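Local coordinates for protein lactaldehyde dehydrogenase (Escherichia coli, PDB 2IMP) that oxidises L-lactaldehyde irreversibly to L-lactate, and glycolaldehyde to glycolate, with NAD+ as the electron acceptor, at residues L63-R68 with E117-Y122; F139-G144 with Q471-Y476; V145-L150 with P220-V225. All blocks are in the same frame, centred on the assembly; numbering follows the deposited sequence.

Overall arrangement
Two of the three contacts share one long strand, 134-149. Interaction 2 pairs its 139-144 part with strand 470-478, and interaction 3 pairs 145-150 with strand 222-227; they meet where Leu143 packs on Ala223 and Met224. Interaction 3 is buried within its own subunit, largely apolar, and ends at the cofactor. Interaction 2 is partly buried and richer in polar bonds, and a neighbouring subunit lies against it. Interaction 1, which sets a helix start against a loop instead of pairing strands, is also buried, but two neighbouring subunits contribute to its surroundings; it touches interaction 2 through Tyr122 and Lys140. From interaction 3 it stands apart, the nearest atoms being about 12 Å away.

Interaction 1: residues L63-R68 with E117-Y122; sequences LPAIER and EWARRY
Ala65 and Ala119 bring the two backbones together, their CA atoms 5.0 Å apart, where the first turn of helix 65-81, with Pro64 in the N-cap position, lies against the linker from helix 98-116 to strand 123-127. The small side chains let each methyl lean on the other's backbone: Ala65 CB is 3.3 Å from Ala119 O, and Ala119 CB is 3.6 Å from Ala65 O. Beside them Ile66 reaches out by its long branch, CG1 anti to the backbone N (chi1 -172°). Its CD1 sits over the centre of the Arg120 guanidinium, 3.5 Å from CZ, so a methyl covers one face of the flat cation. The rim of that group does other work, since NH2 makes a salt bridge to Asp130 of a neighbouring subunit. On the other flank Arg68 NH2 comes to 3.1 Å from Tyr122 OH, the hydroxyl lying at the guanidinium edge with ring and guanidinium planes 38° apart. Arg68 NE is hydrogen-bonded to Leu168 O, at the end of helix 155-168. Methyl-to-backbone packing and a methyl over a cation thus make up most of the contact, while firm polar bonds of both arginines reach outward, to another helix and to another subunit.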
loop_
_atom_site.group_PDB
_atom_site.type_symbol
_atom_site.label_atom_id
_atom_site.label_comp_id
_atom_site.label_asym_id
_atom_site.label_seq_id
_atom_site.Cartn_x
_atom_site.Cartn_y
_atom_site.Cartn_z
ATOM N N LEU A 63 -16.147 -19.459 1.353
ATOM C CA LEU A 63 -15.125 -20.211 0.636
ATOM C C LEU A 63 -13.769 -19.473 0.621
ATOM O O LEU A 63 -13.727 -18.253 0.444
ATOM C CB LEU A 63 -15.551 -20.448 -0.813
ATOM C CG LEU A 63 -16.674 -21.449 -1.096
ATOM C CD1 LEU A 63 -16.947 -21.483 -2.591
ATOM C CD2 LEU A 63 -16.274 -22.829 -0.596
ATOM N N PRO A 64 -12.661 -20.197 0.831
ATOM C CA PRO A 64 -11.365 -19.510 0.807
ATOM C C PRO A 64 -11.278 -18.792 -0.559
ATOM O O PRO A 64 -11.786 -19.312 -1.553
ATOM C CB PRO A 64 -10.365 -20.657 0.917
ATOM C CG PRO A 64 -11.115 -21.666 1.755
ATOM C CD PRO A 64 -12.504 -21.627 1.152
ATOM N N ALA A 65 -10.657 -17.613 -0.597
ATOM C CA ALA A 65 -10.547 -16.862 -1.841
ATOM C C ALA A 65 -9.941 -17.653 -3.022
ATOM O O ALA A 65 -10.398 -17.526 -4.162
ATOM C CB ALA A 65 -9.746 -15.577 -1.612
ATOM N N ILE A 66 -8.921 -18.459 -2.748
ATOM C CA ILE A 66 -8.314 -19.224 -3.827
ATOM C C ILE A 66 -9.318 -20.187 -4.497
ATOM O O ILE A 66 -9.211 -20.483 -5.686
ATOM C CB ILE A 66 -7.084 -20.016 -3.338
ATOM C CG1 ILE A 66 -6.359 -20.643 -4.537
ATOM C CG2 ILE A 66 -7.508 -21.085 -2.324
ATOM C CD1 ILE A 66 -5.612 -19.654 -5.408
ATOM N N GLU A 67 -10.294 -20.662 -3.726
ATOM C CA GLU A 67 -11.301 -21.542 -4.301
ATOM C C GLU A 67 -12.258 -20.782 -5.238
ATOM O O GLU A 67 -12.726 -21.332 -6.232
ATOM C CB GLU A 67 -12.073 -22.285 -3.205
ATOM C CG GLU A 67 -11.290 -23.476 -2.653
ATOM C CD GLU A 67 -11.978 -24.176 -1.489
ATOM O OE1 GLU A 67 -13.192 -24.458 -1.586
ATOM O OE2 GLU A 67 -11.291 -24.457 -0.482
ATOM N N ARG A 68 -12.536 -19.522 -4.916
ATOM C CA ARG A 68 -13.372 -18.730 -5.800
ATOM C C ARG A 68 -12.588 -18.447 -7.097
ATOM O O ARG A 68 -13.138 -18.462 -8.200
ATOM C CB ARG A 68 -13.805 -17.424 -5.117
ATOM C CG ARG A 68 -14.681 -17.655 -3.876
ATOM C CD ARG A 68 -15.319 -16.372 -3.374
ATOM N NE ARG A 68 -14.334 -15.385 -2.944
ATOM C CZ ARG A 68 -14.002 -15.151 -1.678
ATOM N NH1 ARG A 68 -14.579 -15.835 -0.701
ATOM N NH2 ARG A 68 -13.098 -14.225 -1.389
ATOM N N GLU A 117 -6.306 -13.837 -9.945
ATOM C CA GLU A 117 -5.005 -13.747 -9.298
ATOM C C GLU A 117 -4.993 -12.842 -8.044
ATOM O O GLU A 117 -4.027 -12.844 -7.285
ATOM C CB GLU A 117 -3.953 -13.251 -10.302
ATOM C CG GLU A 117 -3.892 -14.094 -11.564
ATOM C CD GLU A 117 -2.914 -13.560 -12.591
ATOM O OE1 GLU A 117 -2.679 -12.333 -12.631
ATOM O OE2 GLU A 117 -2.392 -14.370 -13.378
ATOM N N TRP A 118 -6.061 -12.071 -7.854
ATOM C CA TRP A 118 -6.164 -11.205 -6.680
ATOM C C TRP A 118 -6.523 -11.966 -5.389
ATOM O O TRP A 118 -6.380 -11.434 -4.289
ATOM C CB TRP A 118 -7.206 -10.096 -6.907
ATOM C CG TRP A 118 -6.686 -8.930 -7.705
ATOM C CD1 TRP A 118 -7.143 -8.498 -8.919
ATOM C CD2 TRP A 118 -5.586 -8.070 -7.361
ATOM N NE1 TRP A 118 -6.393 -7.427 -9.354
ATOM C CE2 TRP A 118 -5.431 -7.144 -8.418
ATOM C CE3 TRP A 118 -4.717 -7.996 -6.263
ATOM C CZ2 TRP A 118 -4.442 -6.152 -8.413
ATOM C CZ3 TRP A 118 -3.724 -7.003 -6.257
ATOM C CH2 TRP A 118 -3.600 -6.096 -7.328
ATOM N N ALA A 119 -6.966 -13.213 -5.549
ATOM C CA ALA A 119 -7.393 -14.052 -4.429
ATOM C C ALA A 119 -6.586 -13.923 -3.111
ATOM O O ALA A 119 -7.148 -13.598 -2.067
ATOM C CB ALA A 119 -7.432 -15.522 -4.864
ATOM N N ARG A 120 -5.291 -14.204 -3.169
ATOM C CA ARG A 120 -4.443 -14.123 -1.982
ATOM C C ARG A 120 -3.732 -12.765 -1.831
ATOM O O ARG A 120 -2.844 -12.618 -0.994
ATOM C CB ARG A 120 -3.359 -15.204 -2.048
ATOM C CG ARG A 120 -3.854 -16.645 -2.090
ATOM C CD ARG A 120 -2.871 -17.497 -2.872
ATOM N NE ARG A 120 -3.059 -18.935 -2.688
ATOM C CZ ARG A 120 -2.659 -19.849 -3.567
ATOM N NH1 ARG A 120 -2.065 -19.472 -4.692
ATOM N NH2 ARG A 120 -2.826 -21.142 -3.313
ATOM N N ARG A 121 -4.133 -11.790 -2.638
ATOM C CA ARG A 121 -3.469 -10.498 -2.631
ATOM C C ARG A 121 -4.207 -9.275 -2.046
ATOM O O ARG A 121 -3.549 -8.385 -1.503
ATOM C CB ARG A 121 -2.992 -10.174 -4.047
ATOM C CG ARG A 121 -1.964 -11.164 -4.568
ATOM C CD ARG A 121 -1.386 -10.726 -5.894
ATOM N NE ARG A 121 -0.129 -11.416 -6.174
ATOM C CZ ARG A 121 -0.031 -12.681 -6.573
ATOM N NH1 ARG A 121 -1.120 -13.413 -6.758
ATOM N NH2 ARG A 121 1.169 -13.212 -6.767
ATOM N N TYR A 122 -5.530 -9.195 -2.160
ATOM C CA TYR A 122 -6.175 -8.021 -1.585
ATOM C C TYR A 122 -5.998 -8.013 -0.057
ATOM O O TYR A 122 -6.313 -8.989 0.626
ATOM C CB TYR A 122 -7.649 -7.912 -2.025
ATOM C CG TYR A 122 -8.609 -8.978 -1.546
ATOM C CD1 TYR A 122 -9.382 -8.784 -0.404
ATOM C CD2 TYR A 122 -8.799 -10.147 -2.277
ATOM C CE1 TYR A 122 -10.335 -9.720 -0.013
ATOM C CE2 TYR A 122 -9.740 -11.093 -1.892
ATOM C CZ TYR A 122 -10.505 -10.871 -0.762
ATOM O OH TYR A 122 -11.444 -11.796 -0.387
#

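Interaction 2: residues F139-G144 with Q471-Y476; sequences FKRALG and QTQVVY
Phe139 and Arg141 pair with Gln473 and Gln471 as hydrogen-bonded antiparallel pairs, either side of the non-hydrogen-bonded pair Lys140 with Thr472. Four backbone bonds close this ladder: Phe139 N to Gln473 O and Gln473 N to Phe139 O, both 2.9 Å, then Arg141 N to Gln471 O and Gln471 N to Arg141 O.

Of the side-chain bonds, Arg141 grips Gln473 side-on, NE at 2.7 Å and NH2 at 2.8 Å both donating to the one atom OE1, which lies in the guanidinium plane, while the amide is turned 58° from that plane. The other end of this amide, NE2, bonds to Ile427 O and Thr435 OG1 of a neighbouring subunit. This is the oligomerisation part of the aldehyde dehydrogenase fold, where Val474 to Tyr476 pair in parallel with a strand of that same subunit and carry the sheet across the interface. A leucine in place of Arg141 would probably leave Gln473 OE1 without these two donors, the amide then relying on the bonds of NE2 to the neighbouring subunit. Beyond the ladder, Gln471 NE2 bonds to Ala142 O at 3.1 Å, and a water donating to Leu143 O bridges weakly to the same NE2.

Among the apolar contacts, Leu143 CD2 lies 3.6 Å from Gln471 CB, and Phe139 CE1 meets Val475 CG2 at 3.7 Å. The Phe139 ring also meets polar atoms: with CG anti to the carbonyl carbon (chi1 -60°), it presents its edge to Gln473 O and one face, near the rim, to Arg141 NH2.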
loop_
_atom_site.group_PDB
_atom_site.type_symbol
_atom_site.label_atom_id
_atom_site.label_comp_id
_atom_site.label_asym_id
_atom_site.label_seq_id
_atom_site.Cartn_x
_atom_site.Cartn_y
_atom_site.Cartn_z
ATOM N N PHE A 139 -10.522 -5.187 8.285
ATOM C CA PHE A 139 -10.749 -6.275 7.349
ATOM C C PHE A 139 -11.481 -5.845 6.077
ATOM O O PHE A 139 -12.292 -4.918 6.098
ATOM C CB PHE A 139 -11.595 -7.385 7.981
ATOM C CG PHE A 139 -10.989 -8.021 9.196
ATOM C CD1 PHE A 139 -11.123 -7.430 10.448
ATOM C CD2 PHE A 139 -10.332 -9.247 9.097
ATOM C CE1 PHE A 139 -10.634 -8.058 11.590
ATOM C CE2 PHE A 139 -9.835 -9.883 10.234
ATOM C CZ PHE A 139 -9.985 -9.286 11.484
ATOM N N LYS A 140 -11.185 -6.532 4.981
ATOM C CA LYS A 140 -11.857 -6.281 3.715
ATOM C C LYS A 140 -12.942 -7.350 3.490
ATOM O O LYS A 140 -12.628 -8.526 3.310
ATOM C CB LYS A 140 -10.850 -6.321 2.562
ATOM C CG LYS A 140 -9.843 -5.182 2.569
ATOM C CD LYS A 140 -10.549 -3.844 2.403
ATOM C CE LYS A 140 -9.553 -2.704 2.301
ATOM N NZ LYS A 140 -8.587 -2.931 1.196
ATOM N N ARG A 141 -14.203 -6.942 3.536
ATOM C CA ARG A 141 -15.308 -7.878 3.358
ATOM C C ARG A 141 -16.077 -7.669 2.052
ATOM O O ARG A 141 -16.008 -6.599 1.454
ATOM C CB ARG A 141 -16.313 -7.746 4.511
ATOM C CG ARG A 141 -15.726 -7.741 5.912
ATOM C CD ARG A 141 -15.069 -9.060 6.262
ATOM N NE ARG A 141 -14.821 -9.161 7.698
ATOM C CZ ARG A 141 -14.064 -10.095 8.271
ATOM N NH1 ARG A 141 -13.466 -11.020 7.531
ATOM N NH2 ARG A 141 -13.910 -10.106 9.590
ATOM N N ALA A 142 -16.804 -8.696 1.624
ATOM C CA ALA A 142 -17.616 -8.579 0.427
ATOM C C ALA A 142 -18.827 -7.650 0.684
ATOM O O ALA A 142 -19.202 -7.429 1.836
ATOM C CB ALA A 142 -18.111 -9.953 -0.001
ATOM N N LEU A 143 -19.403 -7.099 -0.373
ATOM C CA LEU A 143 -20.571 -6.246 -0.215
ATOM C C LEU A 143 -21.829 -7.086 0.021
ATOM O O LEU A 143 -22.712 -6.719 0.789
ATOM C CB LEU A 143 -20.782 -5.390 -1.466
ATOM C CG LEU A 143 -19.586 -4.567 -1.930
ATOM C CD1 LEU A 143 -19.991 -3.710 -3.139
ATOM C CD2 LEU A 143 -19.104 -3.693 -0.765
ATOM N N GLY A 144 -21.874 -8.226 -0.658
ATOM C CA GLY A 144 -23.010 -9.120 -0.552
ATOM C C GLY A 144 -23.516 -9.374 -1.953
ATOM O O GLY A 144 -22.799 -9.937 -2.779
ATOM N N GLN A 471 -15.680 -3.823 1.020
ATOM C CA GLN A 471 -15.971 -2.810 2.009
ATOM C C GLN A 471 -15.224 -3.138 3.297
ATOM O O GLN A 471 -14.849 -4.288 3.530
ATOM C CB GLN A 471 -17.477 -2.676 2.264
ATOM C CG GLN A 471 -18.159 -3.888 2.864
ATOM C CD GLN A 471 -19.671 -3.712 2.903
ATOM O OE1 GLN A 471 -20.178 -2.585 2.869
ATOM N NE2 GLN A 471 -20.397 -4.822 2.985
ATOM N N THR A 472 -15.015 -2.132 4.123
ATOM C CA THR A 472 -14.249 -2.343 5.326
ATOM C C THR A 472 -15.019 -2.610 6.611
ATOM O O THR A 472 -16.131 -2.124 6.816
ATOM C CB THR A 472 -13.330 -1.137 5.583
ATOM O OG1 THR A 472 -14.134 0.040 5.740
ATOM C CG2 THR A 472 -12.385 -0.930 4.411
ATOM N N GLN A 473 -14.405 -3.438 7.444
ATOM C CA GLN A 473 -14.909 -3.718 8.773
ATOM C C GLN A 473 -13.777 -3.414 9.767
ATOM O O GLN A 473 -12.790 -4.155 9.842
ATOM C CB GLN A 473 -15.368 -5.175 8.952
ATOM C CG GLN A 473 -15.655 -5.505 10.437
ATOM C CD GLN A 473 -16.022 -6.959 10.689
ATOM O OE1 GLN A 473 -15.578 -7.855 9.974
ATOM N NE2 GLN A 473 -16.826 -7.200 11.724
ATOM N N VAL A 474 -13.897 -2.291 10.463
ATOM C CA VAL A 474 -12.882 -1.907 11.425
ATOM C C VAL A 474 -13.153 -2.450 12.828
ATOM O O VAL A 474 -14.158 -2.110 13.467
ATOM C CB VAL A 474 -12.726 -0.369 11.486
ATOM C CG1 VAL A 474 -11.652 0.011 12.492
ATOM C CG2 VAL A 474 -12.357 0.165 10.108
ATOM N N VAL A 475 -12.253 -3.311 13.283
ATOM C CA VAL A 475 -12.381 -3.916 14.593
ATOM C C VAL A 475 -11.448 -3.321 15.665
ATOM O O VAL A 475 -10.223 -3.325 15.515
ATOM C CB VAL A 475 -12.121 -5.439 14.527
ATOM C CG1 VAL A 475 -12.340 -6.066 15.899
ATOM C CG2 VAL A 475 -13.050 -6.076 13.494
ATOM N N TYR A 476 -12.050 -2.790 16.722
ATOM C CA TYR A 476 -11.283 -2.246 17.826
ATOM C C TYR A 476 -11.201 -3.280 18.959
ATOM O O TYR A 476 -12.106 -3.395 19.789
ATOM C CB TYR A 476 -11.908 -0.947 18.343
ATOM C CG TYR A 476 -11.884 0.205 17.358
ATOM C CD1 TYR A 476 -12.830 0.300 16.339
ATOM C CD2 TYR A 476 -10.927 1.218 17.459
ATOM C CE1 TYR A 476 -12.833 1.379 15.450
ATOM C CE2 TYR A 476 -10.918 2.298 16.571
ATOM C CZ TYR A 476 -11.877 2.369 15.568
ATOM O OH TYR A 476 -11.881 3.432 14.689
HETATM O O HOH W 1 -23.662 -4.742 2.309
#

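Interaction 3: residues V145-L150 with P220-V225; sequences VTTGIL and PKVAMV. With NAI (1,4-dihydronicotinamide adenine dinucleotide), chain D.
The flat groups that join Thr146-Thr147 to Met224-Val225 are peptide units; on one face of their sheet stand the side chains of Thr146 and Met224, on the other those of Thr147 and Val225. These two pairs run parallel, after the chain turns a corner at Ala223, as neighbours in the Rossmann-like NAD-binding domain, and on the other side of 145-149 comes strand 172-176, reached through helix 155-168 by a beta-alpha-beta crossover. Two backbone bonds link the edges: Ala223 N to Val145 O at 2.7 Å and Thr147 N to Met224 O at 3.0 Å. Near Val145 a water accepts from its N and donates to Lys221 O.

Thr147 uses both branches. OG1, set between the backbone N and the carbonyl carbon (chi1 62°), lies 3.4 Å from Val225 CG2 and is hydrogen-bonded to Leu216 O, which satisfies this buried hydroxyl; CG2 meets Val222 CG2 at 3.6 Å, the two side chains crossing at about a right angle. Farther along, Ile149 CD1 packs 4.0 Å from Val225 CG2, while its other methyl, CG2, touches the adenosine ribose of NADH, 3.3 Å from O4B. Just past the strand, the ribose hydroxyl O3B donates to Leu150 O at 2.6 Å.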
loop_
_atom_site.group_PDB
_atom_site.type_symbol
_atom_site.label_atom_id
_atom_site.label_comp_id
_atom_site.label_asym_id
_atom_site.label_seq_id
_atom_site.Cartn_x
_atom_site.Cartn_y
_atom_site.Cartn_z
ATOM N N VAL A 145 -24.748 -8.962 -2.224
ATOM C CA VAL A 145 -25.328 -9.134 -3.551
ATOM C C VAL A 145 -25.116 -7.914 -4.452
ATOM O O VAL A 145 -25.453 -6.797 -4.067
ATOM C CB VAL A 145 -26.851 -9.390 -3.479
ATOM C CG1 VAL A 145 -27.447 -9.381 -4.889
ATOM C CG2 VAL A 145 -27.128 -10.727 -2.792
ATOM N N THR A 146 -24.554 -8.133 -5.635
ATOM C CA THR A 146 -24.331 -7.045 -6.572
ATOM C C THR A 146 -25.009 -7.290 -7.932
ATOM O O THR A 146 -25.336 -8.432 -8.282
ATOM C CB THR A 146 -22.806 -6.784 -6.818
ATOM O OG1 THR A 146 -22.252 -7.836 -7.618
ATOM C CG2 THR A 146 -22.044 -6.723 -5.485
ATOM N N THR A 147 -25.237 -6.215 -8.678
ATOM C CA THR A 147 -25.856 -6.346 -9.982
ATOM C C THR A 147 -25.073 -5.618 -11.077
ATOM O O THR A 147 -24.366 -4.640 -10.807
ATOM C CB THR A 147 -27.325 -5.836 -9.974
ATOM O OG1 THR A 147 -27.359 -4.440 -9.646
ATOM C CG2 THR A 147 -28.147 -6.599 -8.939
ATOM N N GLY A 148 -25.192 -6.124 -12.299
ATOM C CA GLY A 148 -24.494 -5.528 -13.416
ATOM C C GLY A 148 -25.414 -5.319 -14.598
ATOM O O GLY A 148 -26.109 -6.233 -15.045
ATOM N N ILE A 149 -25.422 -4.095 -15.094
ATOM C CA ILE A 149 -26.226 -3.726 -16.241
ATOM C C ILE A 149 -25.294 -3.361 -17.415
ATOM O O ILE A 149 -24.539 -2.390 -17.334
ATOM C CB ILE A 149 -27.146 -2.551 -15.861
ATOM C CG1 ILE A 149 -28.001 -2.957 -14.652
ATOM C CG2 ILE A 149 -28.019 -2.169 -17.029
ATOM C CD1 ILE A 149 -28.857 -1.846 -14.079
ATOM N N LEU A 150 -25.346 -4.149 -18.484
ATOM C CA LEU A 150 -24.434 -3.951 -19.604
ATOM C C LEU A 150 -24.962 -3.255 -20.879
ATOM O O LEU A 150 -26.144 -3.332 -21.208
ATOM C CB LEU A 150 -23.835 -5.302 -19.996
ATOM C CG LEU A 150 -23.598 -6.276 -18.840
ATOM C CD1 LEU A 150 -23.072 -7.585 -19.409
ATOM C CD2 LEU A 150 -22.621 -5.681 -17.821
ATOM N N PRO A 220 -33.814 -3.425 -2.521
ATOM C CA PRO A 220 -33.125 -3.244 -1.236
ATOM C C PRO A 220 -32.066 -4.306 -0.852
ATOM O O PRO A 220 -31.210 -4.052 -0.009
ATOM C CB PRO A 220 -34.280 -3.184 -0.231
ATOM C CG PRO A 220 -35.316 -4.063 -0.858
ATOM C CD PRO A 220 -35.257 -3.647 -2.317
ATOM N N LYS A 221 -32.130 -5.483 -1.461
ATOM C CA LYS A 221 -31.158 -6.520 -1.152
ATOM C C LYS A 221 -29.820 -6.354 -1.900
ATOM O O LYS A 221 -28.839 -7.037 -1.604
ATOM C CB LYS A 221 -31.741 -7.898 -1.462
ATOM C CG LYS A 221 -32.956 -8.252 -0.627
ATOM C CD LYS A 221 -33.445 -9.648 -0.959
ATOM C CE LYS A 221 -34.599 -10.050 -0.062
ATOM N NZ LYS A 221 -34.957 -11.465 -0.289
ATOM N N VAL A 222 -29.810 -5.454 -2.877
ATOM C CA VAL A 222 -28.606 -5.191 -3.656
ATOM C C VAL A 222 -27.636 -4.222 -2.940
ATOM O O VAL A 222 -28.011 -3.100 -2.625
ATOM C CB VAL A 222 -28.967 -4.597 -5.045
ATOM C CG1 VAL A 222 -27.698 -4.225 -5.810
ATOM C CG2 VAL A 222 -29.789 -5.607 -5.842
ATOM N N ALA A 223 -26.414 -4.677 -2.669
ATOM C CA ALA A 223 -25.420 -3.836 -2.010
ATOM C C ALA A 223 -24.802 -2.788 -2.975
ATOM O O ALA A 223 -24.466 -1.673 -2.580
ATOM C CB ALA A 223 -24.321 -4.704 -1.416
ATOM N N MET A 224 -24.668 -3.172 -4.238
ATOM C CA MET A 224 -24.132 -2.278 -5.251
ATOM C C MET A 224 -24.607 -2.588 -6.676
ATOM O O MET A 224 -24.690 -3.751 -7.075
ATOM C CB MET A 224 -22.592 -2.290 -5.243
ATOM C CG MET A 224 -21.964 -1.373 -6.314
ATOM S SD MET A 224 -20.152 -1.191 -6.244
ATOM C CE MET A 224 -19.623 -2.737 -7.063
ATOM N N VAL A 225 -24.948 -1.538 -7.412
ATOM C CA VAL A 225 -25.342 -1.692 -8.794
ATOM C C VAL A 225 -24.255 -1.131 -9.731
ATOM O O VAL A 225 -23.842 0.021 -9.601
ATOM C CB VAL A 225 -26.705 -0.999 -9.106
ATOM C CG1 VAL A 225 -26.647 0.493 -8.781
ATOM C CG2 VAL A 225 -27.054 -1.208 -10.585
HETATM P PA NAI D . -27.822 2.537 -22.488
HETATM O O1A NAI D . -27.708 3.272 -21.218
HETATM O O2A NAI D . -28.999 3.008 -23.349
HETATM O O5B NAI D . -27.956 0.976 -22.177
HETATM C C5B NAI D . -27.027 0.245 -21.392
HETATM C C4B NAI D . -27.729 -0.667 -20.374
HETATM O O4B NAI D . -28.501 0.090 -19.440
HETATM C C3B NAI D . -28.713 -1.671 -20.995
HETATM O O3B NAI D . -28.558 -2.949 -20.383
HETATM C C2B NAI D . -30.059 -1.019 -20.755
HETATM O O2B NAI D . -31.169 -1.877 -20.789
HETATM C C1B NAI D . -29.856 -0.354 -19.418
HETATM N N9A NAI D . -30.780 0.792 -19.165
HETATM C C8A NAI D . -31.252 1.785 -20.022
HETATM N N7A NAI D . -32.085 2.609 -19.317
HETATM C C5A NAI D . -32.156 2.165 -18.043
HETATM C C6A NAI D . -32.850 2.621 -16.902
HETATM N N6A NAI D . -33.637 3.693 -16.964
HETATM N N1A NAI D . -32.711 1.926 -15.692
HETATM C C2A NAI D . -31.887 0.794 -15.611
HETATM N N3A NAI D . -31.199 0.348 -16.751
HETATM C C4A NAI D . -31.331 1.027 -17.939
HETATM O O3 NAI D . -26.415 2.754 -23.228
HETATM P PN NAI D . -25.871 2.002 -24.548
HETATM O O1N NAI D . -25.984 0.540 -24.408
HETATM O O2N NAI D . -24.506 2.562 -24.829
HETATM O O5D NAI D . -26.891 2.589 -25.661
HETATM C C5D NAI D . -27.965 1.889 -26.235
HETATM C C4D NAI D . -28.666 2.847 -27.172
HETATM O O4D NAI D . -29.906 2.276 -27.578
HETATM C C3D NAI D . -29.025 4.310 -26.827
HETATM O O3D NAI D . -28.155 5.198 -27.502
HETATM C C2D NAI D . -30.464 4.489 -27.236
HETATM O O2D NAI D . -30.711 5.731 -27.855
HETATM C C1D NAI D . -30.703 3.300 -28.133
HETATM N N1N NAI D . -32.160 2.958 -28.191
HETATM C C2N NAI D . -32.667 2.118 -27.192
HETATM C C3N NAI D . -34.042 1.761 -27.206
HETATM C C7N NAI D . -34.609 0.852 -26.139
HETATM O O7N NAI D . -35.958 0.523 -26.188
HETATM N N7N NAI D . -33.880 0.344 -25.144
HETATM C C4N NAI D . -34.877 2.275 -28.253
HETATM C C5N NAI D . -34.342 3.130 -29.260
HETATM C C6N NAI D . -32.969 3.462 -29.214
HETATM O O HOH W 2 -26.529 -7.612 -0.420
#